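Local coordinates for hypothetical protein aq_1665 (Aquifex aeolicus, PDB 1XM7) that is of unknown function but belongs to the calcineurin-like phosphoesterases and is therefore probably a hydrolase, at residues 107-120 / 134-148. Sequence-based numbering, arbitrary orientation.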
ATOM      1  N   LYS A 107     -11.549 -13.195 -10.293  1.00 53.85           N
ATOM      2  CA  LYS A 107     -10.946 -11.964 -10.791  1.00 53.22           C
ATOM      3  C   LYS A 107      -9.436 -11.844 -10.586  1.00 51.13           C
ATOM      4  O   LYS A 107      -8.866 -12.401  -9.644  1.00 51.52           O
ATOM      5  CB  LYS A 107     -11.700 -10.762 -10.219  1.00 55.04           C
ATOM      6  CG  LYS A 107     -13.149 -10.752 -10.715  1.00 59.80           C
ATOM      7  CD  LYS A 107     -13.885  -9.446 -10.455  1.00 64.13           C
ATOM      8  CE  LYS A 107     -15.258  -9.468 -11.139  1.00 65.83           C
ATOM      9  NZ  LYS A 107     -16.023  -8.203 -10.921  1.00 66.61           N
ATOM     10  N   ARG A 108      -8.802 -11.125 -11.508  1.00 47.72           N
ATOM     11  CA  ARG A 108      -7.357 -10.927 -11.523  1.00 44.31           C
ATOM     12  C   ARG A 108      -6.992  -9.546 -10.987  1.00 41.15           C
ATOM     13  O   ARG A 108      -7.516  -8.535 -11.458  1.00 40.03           O
ATOM     14  CB  ARG A 108      -6.868 -11.096 -12.957  1.00 46.14           C
ATOM     15  CG  ARG A 108      -5.422 -11.452 -13.090  1.00 47.74           C
ATOM     16  CD  ARG A 108      -5.129 -11.969 -14.487  1.00 49.65           C
ATOM     17  NE  ARG A 108      -3.701 -12.225 -14.637  1.00 53.36           N
ATOM     18  CZ  ARG A 108      -3.147 -12.872 -15.657  1.00 55.51           C
ATOM     19  NH1 ARG A 108      -3.902 -13.347 -16.642  1.00 58.92           N
ATOM     20  NH2 ARG A 108      -1.828 -13.033 -15.698  1.00 55.74           N
ATOM     21  N   ILE A 109      -6.076  -9.510 -10.016  1.00 38.38           N
ATOM     22  CA  ILE A 109      -5.675  -8.258  -9.380  1.00 36.62           C
ATOM     23  C   ILE A 109      -4.218  -7.807  -9.548  1.00 35.84           C
ATOM     24  O   ILE A 109      -3.274  -8.546  -9.243  1.00 35.57           O
ATOM     25  CB  ILE A 109      -5.965  -8.298  -7.859  1.00 36.97           C
ATOM     26  CG1 ILE A 109      -7.400  -8.772  -7.607  1.00 36.28           C
ATOM     27  CG2 ILE A 109      -5.764  -6.909  -7.257  1.00 35.95           C
ATOM     28  CD1 ILE A 109      -7.723  -9.016  -6.141  1.00 34.84           C
ATOM     29  N   LEU A 110      -4.060  -6.569 -10.014  1.00 33.90           N
ATOM     30  CA  LEU A 110      -2.752  -5.962 -10.198  1.00 30.47           C
ATOM     31  C   LEU A 110      -2.452  -5.163  -8.939  1.00 29.67           C
ATOM     32  O   LEU A 110      -3.248  -4.319  -8.511  1.00 27.42           O
ATOM     33  CB  LEU A 110      -2.746  -4.997 -11.388  1.00 29.47           C
ATOM     34  CG  LEU A 110      -1.444  -4.724 -12.160  1.00 28.29           C
ATOM     35  CD1 LEU A 110      -1.445  -3.286 -12.621  1.00 27.41           C
ATOM     36  CD2 LEU A 110      -0.224  -4.987 -11.321  1.00 28.63           C
ATOM     37  N   LEU A 111      -1.294  -5.448  -8.356  1.00 28.84           N
ATOM     38  CA  LEU A 111      -0.830  -4.765  -7.165  1.00 26.64           C
ATOM     39  C   LEU A 111       0.384  -3.949  -7.567  1.00 26.72           C
ATOM     40  O   LEU A 111       1.388  -4.489  -8.051  1.00 26.73           O
ATOM     41  CB  LEU A 111      -0.408  -5.772  -6.106  1.00 26.82           C
ATOM     42  CG  LEU A 111      -1.405  -6.861  -5.719  1.00 28.70           C
ATOM     43  CD1 LEU A 111      -0.739  -7.770  -4.714  1.00 27.61           C
ATOM     44  CD2 LEU A 111      -2.675  -6.252  -5.144  1.00 25.24           C
ATOM     45  N   SER A 112       0.288  -2.646  -7.376  1.00 26.08           N
ATOM     46  CA  SER A 112       1.385  -1.762  -7.702  1.00 25.71           C
ATOM     47  C   SER A 112       1.335  -0.571  -6.751  1.00 26.88           C
ATOM     48  O   SER A 112       0.310  -0.324  -6.119  1.00 29.22           O
ATOM     49  CB  SER A 112       1.251  -1.290  -9.137  1.00 24.80           C
ATOM     50  OG  SER A 112       2.404  -0.576  -9.524  1.00 26.44           O
ATOM     51  N   HIS A 113       2.440   0.152  -6.622  1.00 25.66           N
ATOM     52  CA  HIS A 113       2.454   1.314  -5.753  1.00 24.12           C
ATOM     53  C   HIS A 113       1.860   2.496  -6.499  1.00 24.01           C
ATOM     54  O   HIS A 113       1.181   3.333  -5.922  1.00 23.82           O
ATOM     55  CB  HIS A 113       3.881   1.663  -5.348  1.00 23.63           C
ATOM     56  CG  HIS A 113       4.002   2.988  -4.661  1.00 23.04           C
ATOM     57  ND1 HIS A 113       3.573   3.200  -3.368  1.00 22.17           N
ATOM     58  CD2 HIS A 113       4.470   4.178  -5.102  1.00 22.29           C
ATOM     59  CE1 HIS A 113       3.769   4.466  -3.042  1.00 22.42           C
ATOM     60  NE2 HIS A 113       4.313   5.081  -4.076  1.00 21.46           N
ATOM     61  N   TYR A 114       2.125   2.545  -7.798  1.00 25.43           N
ATOM     62  CA  TYR A 114       1.670   3.641  -8.636  1.00 26.44           C
ATOM     63  C   TYR A 114       0.288   3.426  -9.187  1.00 26.95           C
ATOM     64  O   TYR A 114      -0.113   2.297  -9.447  1.00 26.26           O
ATOM     65  CB  TYR A 114       2.657   3.866  -9.789  1.00 27.43           C
ATOM     66  CG  TYR A 114       4.086   4.028  -9.315  1.00 27.63           C
ATOM     67  CD1 TYR A 114       4.842   2.915  -8.936  1.00 27.99           C
ATOM     68  CD2 TYR A 114       4.655   5.296  -9.166  1.00 27.12           C
ATOM     69  CE1 TYR A 114       6.124   3.058  -8.417  1.00 29.55           C
ATOM     70  CE2 TYR A 114       5.941   5.451  -8.644  1.00 28.96           C
ATOM     71  CZ  TYR A 114       6.669   4.326  -8.272  1.00 29.86           C
ATOM     72  OH  TYR A 114       7.940   4.461  -7.753  1.00 30.65           O
ATOM     73  N   PRO A 115      -0.469   4.518  -9.364  1.00 28.82           N
ATOM     74  CA  PRO A 115      -1.837   4.479  -9.895  1.00 29.79           C
ATOM     75  C   PRO A 115      -1.813   4.538 -11.419  1.00 30.66           C
ATOM     76  O   PRO A 115      -0.751   4.723 -12.024  1.00 31.15           O
ATOM     77  CB  PRO A 115      -2.456   5.737  -9.297  1.00 28.72           C
ATOM     78  CG  PRO A 115      -1.313   6.712  -9.399  1.00 26.41           C
ATOM     79  CD  PRO A 115      -0.129   5.884  -8.909  1.00 27.89           C
ATOM     80  N   ALA A 116      -2.977   4.388 -12.037  1.00 31.13           N
ATOM     81  CA  ALA A 116      -3.056   4.465 -13.484  1.00 32.67           C
ATOM     82  C   ALA A 116      -2.832   5.931 -13.853  1.00 34.56           C
ATOM     83  O   ALA A 116      -2.196   6.244 -14.866  1.00 35.76           O
ATOM     84  CB  ALA A 116      -4.426   3.992 -13.969  1.00 31.84           C
ATOM     85  N   LYS A 117      -3.344   6.825 -13.012  1.00 35.35           N
ATOM     86  CA  LYS A 117      -3.209   8.256 -13.240  1.00 37.55           C
ATOM     87  C   LYS A 117      -3.375   8.996 -11.927  1.00 38.23           C
ATOM     88  O   LYS A 117      -4.338   8.754 -11.210  1.00 37.92           O
ATOM     89  CB  LYS A 117      -4.279   8.725 -14.215  1.00 39.16           C
ATOM     90  CG  LYS A 117      -4.084  10.145 -14.689  1.00 43.46           C
ATOM     91  CD  LYS A 117      -5.184  10.557 -15.664  1.00 46.24           C
ATOM     92  CE  LYS A 117      -4.602  11.361 -16.824  1.00 47.68           C
ATOM     93  NZ  LYS A 117      -3.523  10.599 -17.555  1.00 48.00           N
ATOM     94  N   ASP A 118      -2.436   9.883 -11.603  1.00 40.42           N
ATOM     95  CA  ASP A 118      -2.521  10.656 -10.367  1.00 42.85           C
ATOM     96  C   ASP A 118      -3.515  11.808 -10.582  1.00 43.91           C
ATOM     97  O   ASP A 118      -3.283  12.730 -11.381  1.00 42.70           O
ATOM     98  CB  ASP A 118      -1.151  11.203  -9.969  1.00 45.46           C
ATOM     99  CG  ASP A 118      -1.132  11.752  -8.552  1.00 47.64           C
ATOM    100  OD1 ASP A 118      -2.024  12.556  -8.199  1.00 50.69           O
ATOM    101  OD2 ASP A 118      -0.219  11.384  -7.786  1.00 49.04           O
ATOM    102  N   PRO A 119      -4.634  11.771  -9.846  1.00 45.55           N
ATOM    103  CA  PRO A 119      -5.697  12.770  -9.927  1.00 46.83           C
ATOM    104  C   PRO A 119      -5.258  14.159  -9.552  1.00 48.07           C
ATOM    105  O   PRO A 119      -6.040  15.097  -9.651  1.00 49.54           O
ATOM    106  CB  PRO A 119      -6.750  12.223  -8.971  1.00 46.96           C
ATOM    107  CG  PRO A 119      -5.913  11.635  -7.896  1.00 46.15           C
ATOM    108  CD  PRO A 119      -4.848  10.891  -8.681  1.00 46.34           C
ATOM    109  N   ILE A 120      -4.011  14.300  -9.121  1.00 49.08           N
ATOM    110  CA  ILE A 120      -3.514  15.610  -8.718  1.00 50.46           C
ATOM    111  C   ILE A 120      -2.259  15.959  -9.492  1.00 51.11           C
ATOM    112  O   ILE A 120      -2.295  16.756 -10.428  1.00 53.51           O
ATOM    113  CB  ILE A 120      -3.197  15.643  -7.203  1.00 50.88           C
ATOM    114  CG1 ILE A 120      -4.453  15.282  -6.397  1.00 51.02           C
ATOM    115  CG2 ILE A 120      -2.695  17.023  -6.807  1.00 49.47           C
ATOM    116  CD1 ILE A 120      -4.158  14.698  -4.993  1.00 54.19           C
ATOM    117  N   ILE A 134       0.696  -3.042 -18.020  1.00 32.26           N
ATOM    118  CA  ILE A 134       0.574  -4.372 -17.416  1.00 30.61           C
ATOM    119  C   ILE A 134      -0.900  -4.735 -17.267  1.00 31.22           C
ATOM    120  O   ILE A 134      -1.332  -5.824 -17.654  1.00 30.85           O
ATOM    121  CB  ILE A 134       1.214  -4.418 -16.015  1.00 28.76           C
ATOM    122  CG1 ILE A 134       2.738  -4.378 -16.125  1.00 27.25           C
ATOM    123  CG2 ILE A 134       0.738  -5.655 -15.266  1.00 26.24           C
ATOM    124  CD1 ILE A 134       3.427  -4.186 -14.784  1.00 26.79           C
ATOM    125  N   TYR A 135      -1.657  -3.809 -16.690  1.00 31.93           N
ATOM    126  CA  TYR A 135      -3.077  -4.005 -16.474  1.00 32.96           C
ATOM    127  C   TYR A 135      -3.720  -4.530 -17.743  1.00 33.04           C
ATOM    128  O   TYR A 135      -4.373  -5.573 -17.730  1.00 33.63           O
ATOM    129  CB  TYR A 135      -3.734  -2.685 -16.091  1.00 33.85           C
ATOM    130  CG  TYR A 135      -5.170  -2.819 -15.629  1.00 35.38           C
ATOM    131  CD1 TYR A 135      -5.473  -3.108 -14.299  1.00 35.12           C
ATOM    132  CD2 TYR A 135      -6.226  -2.606 -16.510  1.00 35.78           C
ATOM    133  CE1 TYR A 135      -6.791  -3.170 -13.858  1.00 36.75           C
ATOM    134  CE2 TYR A 135      -7.546  -2.667 -16.079  1.00 37.21           C
ATOM    135  CZ  TYR A 135      -7.824  -2.944 -14.754  1.00 37.38           C
ATOM    136  OH  TYR A 135      -9.134  -2.961 -14.324  1.00 38.91           O
ATOM    137  N   PHE A 136      -3.523  -3.805 -18.842  1.00 32.68           N
ATOM    138  CA  PHE A 136      -4.103  -4.187 -20.128  1.00 32.42           C
ATOM    139  C   PHE A 136      -3.571  -5.512 -20.660  1.00 32.75           C
ATOM    140  O   PHE A 136      -4.340  -6.399 -21.033  1.00 31.85           O
ATOM    141  CB  PHE A 136      -3.845  -3.105 -21.178  1.00 30.46           C
ATOM    142  CG  PHE A 136      -4.452  -1.773 -20.852  1.00 29.22           C
ATOM    143  CD1 PHE A 136      -5.731  -1.685 -20.307  1.00 29.21           C
ATOM    144  CD2 PHE A 136      -3.757  -0.592 -21.136  1.00 30.57           C
ATOM    145  CE1 PHE A 136      -6.315  -0.437 -20.052  1.00 31.04           C
ATOM    146  CE2 PHE A 136      -4.328   0.661 -20.885  1.00 30.76           C
ATOM    147  CZ  PHE A 136      -5.609   0.738 -20.342  1.00 30.91           C
ATOM    148  N   LYS A 137      -2.247  -5.623 -20.701  1.00 34.79           N
ATOM    149  CA  LYS A 137      -1.577  -6.817 -21.203  1.00 37.14           C
ATOM    150  C   LYS A 137      -2.037  -8.089 -20.502  1.00 38.16           C
ATOM    151  O   LYS A 137      -2.259  -9.109 -21.150  1.00 38.67           O
ATOM    152  CB  LYS A 137      -0.058  -6.665 -21.048  1.00 38.53           C
ATOM    153  CG  LYS A 137       0.772  -7.898 -21.425  1.00 40.75           C
ATOM    154  CD  LYS A 137       2.186  -7.790 -20.832  1.00 45.21           C
ATOM    155  CE  LYS A 137       3.073  -9.014 -21.123  1.00 46.12           C
ATOM    156  NZ  LYS A 137       3.614  -9.049 -22.525  1.00 48.54           N
ATOM    157  N   GLU A 138      -2.177  -8.031 -19.180  1.00 38.63           N
ATOM    158  CA  GLU A 138      -2.591  -9.205 -18.418  1.00 39.37           C
ATOM    159  C   GLU A 138      -4.100  -9.313 -18.227  1.00 39.42           C
ATOM    160  O   GLU A 138      -4.575 -10.192 -17.520  1.00 40.29           O
ATOM    161  CB  GLU A 138      -1.901  -9.211 -17.052  1.00 39.49           C
ATOM    162  CG  GLU A 138      -0.386  -9.188 -17.120  1.00 42.70           C
ATOM    163  CD  GLU A 138       0.193 -10.331 -17.949  1.00 45.82           C
ATOM    164  OE1 GLU A 138      -0.070 -11.515 -17.626  1.00 46.79           O
ATOM    165  OE2 GLU A 138       0.918 -10.041 -18.926  1.00 47.22           O
ATOM    166  N   ASN A 139      -4.850  -8.414 -18.851  1.00 40.35           N
ATOM    167  CA  ASN A 139      -6.306  -8.426 -18.752  1.00 40.68           C
ATOM    168  C   ASN A 139      -6.774  -8.443 -17.313  1.00 39.34           C
ATOM    169  O   ASN A 139      -7.603  -9.263 -16.927  1.00 40.14           O
ATOM    170  CB  ASN A 139      -6.865  -9.635 -19.501  1.00 42.68           C
ATOM    171  CG  ASN A 139      -6.603  -9.551 -20.993  1.00 47.23           C
ATOM    172  OD1 ASN A 139      -7.238  -8.760 -21.697  1.00 49.65           O
ATOM    173  ND2 ASN A 139      -5.645 -10.348 -21.483  1.00 47.88           N
ATOM    174  N   CYS A 140      -6.245  -7.515 -16.526  1.00 38.30           N
ATOM    175  CA  CYS A 140      -6.590  -7.413 -15.114  1.00 37.14           C
ATOM    176  C   CYS A 140      -7.965  -6.813 -14.853  1.00 37.30           C
ATOM    177  O   CYS A 140      -8.458  -5.964 -15.607  1.00 36.66           O
ATOM    178  CB  CYS A 140      -5.521  -6.609 -14.375  1.00 35.62           C
ATOM    179  SG  CYS A 140      -3.923  -7.450 -14.317  1.00 34.60           S
ATOM    180  N   ASP A 141      -8.579  -7.269 -13.768  1.00 37.29           N
ATOM    181  CA  ASP A 141      -9.897  -6.804 -13.388  1.00 38.34           C
ATOM    182  C   ASP A 141      -9.844  -5.637 -12.407  1.00 37.79           C
ATOM    183  O   ASP A 141     -10.708  -4.755 -12.418  1.00 39.17           O
ATOM    184  CB  ASP A 141     -10.686  -7.969 -12.788  1.00 40.98           C
ATOM    185  CG  ASP A 141     -10.968  -9.056 -13.810  1.00 42.81           C
ATOM    186  OD1 ASP A 141     -11.800  -8.813 -14.715  1.00 44.30           O
ATOM    187  OD2 ASP A 141     -10.348 -10.141 -13.722  1.00 44.04           O
ATOM    188  N   LEU A 142      -8.821  -5.621 -11.565  1.00 35.79           N
ATOM    189  CA  LEU A 142      -8.692  -4.555 -10.587  1.00 32.90           C
ATOM    190  C   LEU A 142      -7.243  -4.184 -10.301  1.00 31.82           C
ATOM    191  O   LEU A 142      -6.331  -4.999 -10.446  1.00 30.84           O
ATOM    192  CB  LEU A 142      -9.377  -4.976  -9.289  1.00 30.33           C
ATOM    193  CG  LEU A 142      -9.244  -4.063  -8.071  1.00 31.41           C
ATOM    194  CD1 LEU A 142      -9.952  -2.726  -8.319  1.00 29.32           C
ATOM    195  CD2 LEU A 142      -9.826  -4.786  -6.854  1.00 28.88           C
ATOM    196  N   LEU A 143      -7.045  -2.932  -9.904  1.00 30.44           N
ATOM    197  CA  LEU A 143      -5.729  -2.438  -9.550  1.00 27.83           C
ATOM    198  C   LEU A 143      -5.812  -1.888  -8.147  1.00 26.57           C
ATOM    199  O   LEU A 143      -6.626  -1.021  -7.868  1.00 26.96           O
ATOM    200  CB  LEU A 143      -5.283  -1.315 -10.488  1.00 26.89           C
ATOM    201  CG  LEU A 143      -4.023  -0.546 -10.048  1.00 25.19           C
ATOM    202  CD1 LEU A 143      -2.829  -1.486 -10.004  1.00 24.70           C
ATOM    203  CD2 LEU A 143      -3.753   0.605 -11.002  1.00 21.83           C
ATOM    204  N   ILE A 144      -4.990  -2.421  -7.256  1.00 26.75           N
ATOM    205  CA  ILE A 144      -4.944  -1.929  -5.892  1.00 24.68           C
ATOM    206  C   ILE A 144      -3.595  -1.225  -5.847  1.00 25.29           C
ATOM    207  O   ILE A 144      -2.569  -1.815  -6.201  1.00 24.21           O
ATOM    208  CB  ILE A 144      -4.968  -3.075  -4.877  1.00 23.12           C
ATOM    209  CG1 ILE A 144      -6.209  -3.928  -5.112  1.00 20.06           C
ATOM    210  CG2 ILE A 144      -4.974  -2.522  -3.452  1.00 20.88           C
ATOM    211  CD1 ILE A 144      -6.459  -4.933  -4.028  1.00 19.33           C
ATOM    212  N   HIS A 145      -3.600   0.042  -5.449  1.00 25.63           N
ATOM    213  CA  HIS A 145      -2.366   0.818  -5.399  1.00 25.78           C
ATOM    214  C   HIS A 145      -2.330   1.757  -4.205  1.00 25.08           C
ATOM    215  O   HIS A 145      -3.187   1.707  -3.332  1.00 25.42           O
ATOM    216  CB  HIS A 145      -2.233   1.642  -6.676  1.00 24.98           C
ATOM    217  CG  HIS A 145      -3.279   2.699  -6.803  1.00 24.69           C
ATOM    218  ND1 HIS A 145      -3.318   3.803  -5.980  1.00 25.17           N
ATOM    219  CD2 HIS A 145      -4.372   2.782  -7.597  1.00 27.04           C
ATOM    220  CE1 HIS A 145      -4.392   4.519  -6.259  1.00 26.52           C
ATOM    221  NE2 HIS A 145      -5.050   3.921  -7.235  1.00 27.67           N
ATOM    222  N   GLY A 146      -1.311   2.605  -4.179  1.00 26.43           N
ATOM    223  CA  GLY A 146      -1.170   3.589  -3.124  1.00 29.01           C
ATOM    224  C   GLY A 146      -0.692   4.884  -3.764  1.00 30.59           C
ATOM    225  O   GLY A 146      -1.305   5.395  -4.706  1.00 32.31           O
ATOM    226  N   HIS A 147       0.396   5.428  -3.237  1.00 30.88           N
ATOM    227  CA  HIS A 147       0.997   6.631  -3.783  1.00 31.12           C
ATOM    228  C   HIS A 147       0.218   7.952  -3.705  1.00 32.46           C
ATOM    229  O   HIS A 147       0.804   8.977  -3.363  1.00 33.09           O
ATOM    230  CB  HIS A 147       1.408   6.359  -5.232  1.00 29.49           C
ATOM    231  CG  HIS A 147       2.241   7.446  -5.834  1.00 30.86           C
ATOM    232  ND1 HIS A 147       1.698   8.492  -6.548  1.00 29.23           N
ATOM    233  CD2 HIS A 147       3.578   7.661  -5.805  1.00 29.43           C
ATOM    234  CE1 HIS A 147       2.664   9.305  -6.935  1.00 30.19           C
ATOM    235  NE2 HIS A 147       3.815   8.822  -6.497  1.00 32.26           N
ATOM    236  N   VAL A 148      -1.076   7.954  -4.025  1.00 33.53           N
ATOM    237  CA  VAL A 148      -1.850   9.205  -3.977  1.00 34.32           C
ATOM    238  C   VAL A 148      -2.382   9.534  -2.583  1.00 35.42           C
ATOM    239  O   VAL A 148      -3.252   8.839  -2.056  1.00 36.19           O
ATOM    240  CB  VAL A 148      -3.042   9.177  -4.949  1.00 32.99           C
ATOM    241  CG1 VAL A 148      -3.678  10.561  -5.012  1.00 33.46           C
ATOM    242  CG2 VAL A 148      -2.577   8.731  -6.332  1.00 32.58           C
TER
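Strands 107-112 and 142-145 pair in parallel as the two strands of a beta-alpha-beta unit, and the loops leaving them stay together beyond the sheet. L110 is held through both its backbone N and its O: the N donates to L142 O at 2.8 Å, the O accepts from I144 N. At the start of the ladder R108 N meets D141 OD2 on the anti lone pair, nearly straight at 171°, while R108 O takes both D141 N and L142 N. R108 reaches on in an extended chain, so that NH2 makes a salt bridge with E138 OE1 (3.0 Å), the two planar groups 77° apart.

Where strand 142-145 ends, P115 CB, in the loop after the other strand, makes a CH-pi contact squarely over the H145 ring, 3.7 Å from its centroid, while H145 ND1 donates to G146 O. With an alanine here, P115 is likely to lose the ring it rests on, and G146 O one of its two donors. H147 CB packs over the H113 face; both histidines lie in loops at the C-terminal ends of the strands, a place consistent with the metal site of related phosphoesterases, though no metal is modelled here.

L110 and L143 run side by side beneath helix 125-137, touching V131; I109 and I144 line the other face, and strands 99-104 and 166-168 flank the pair.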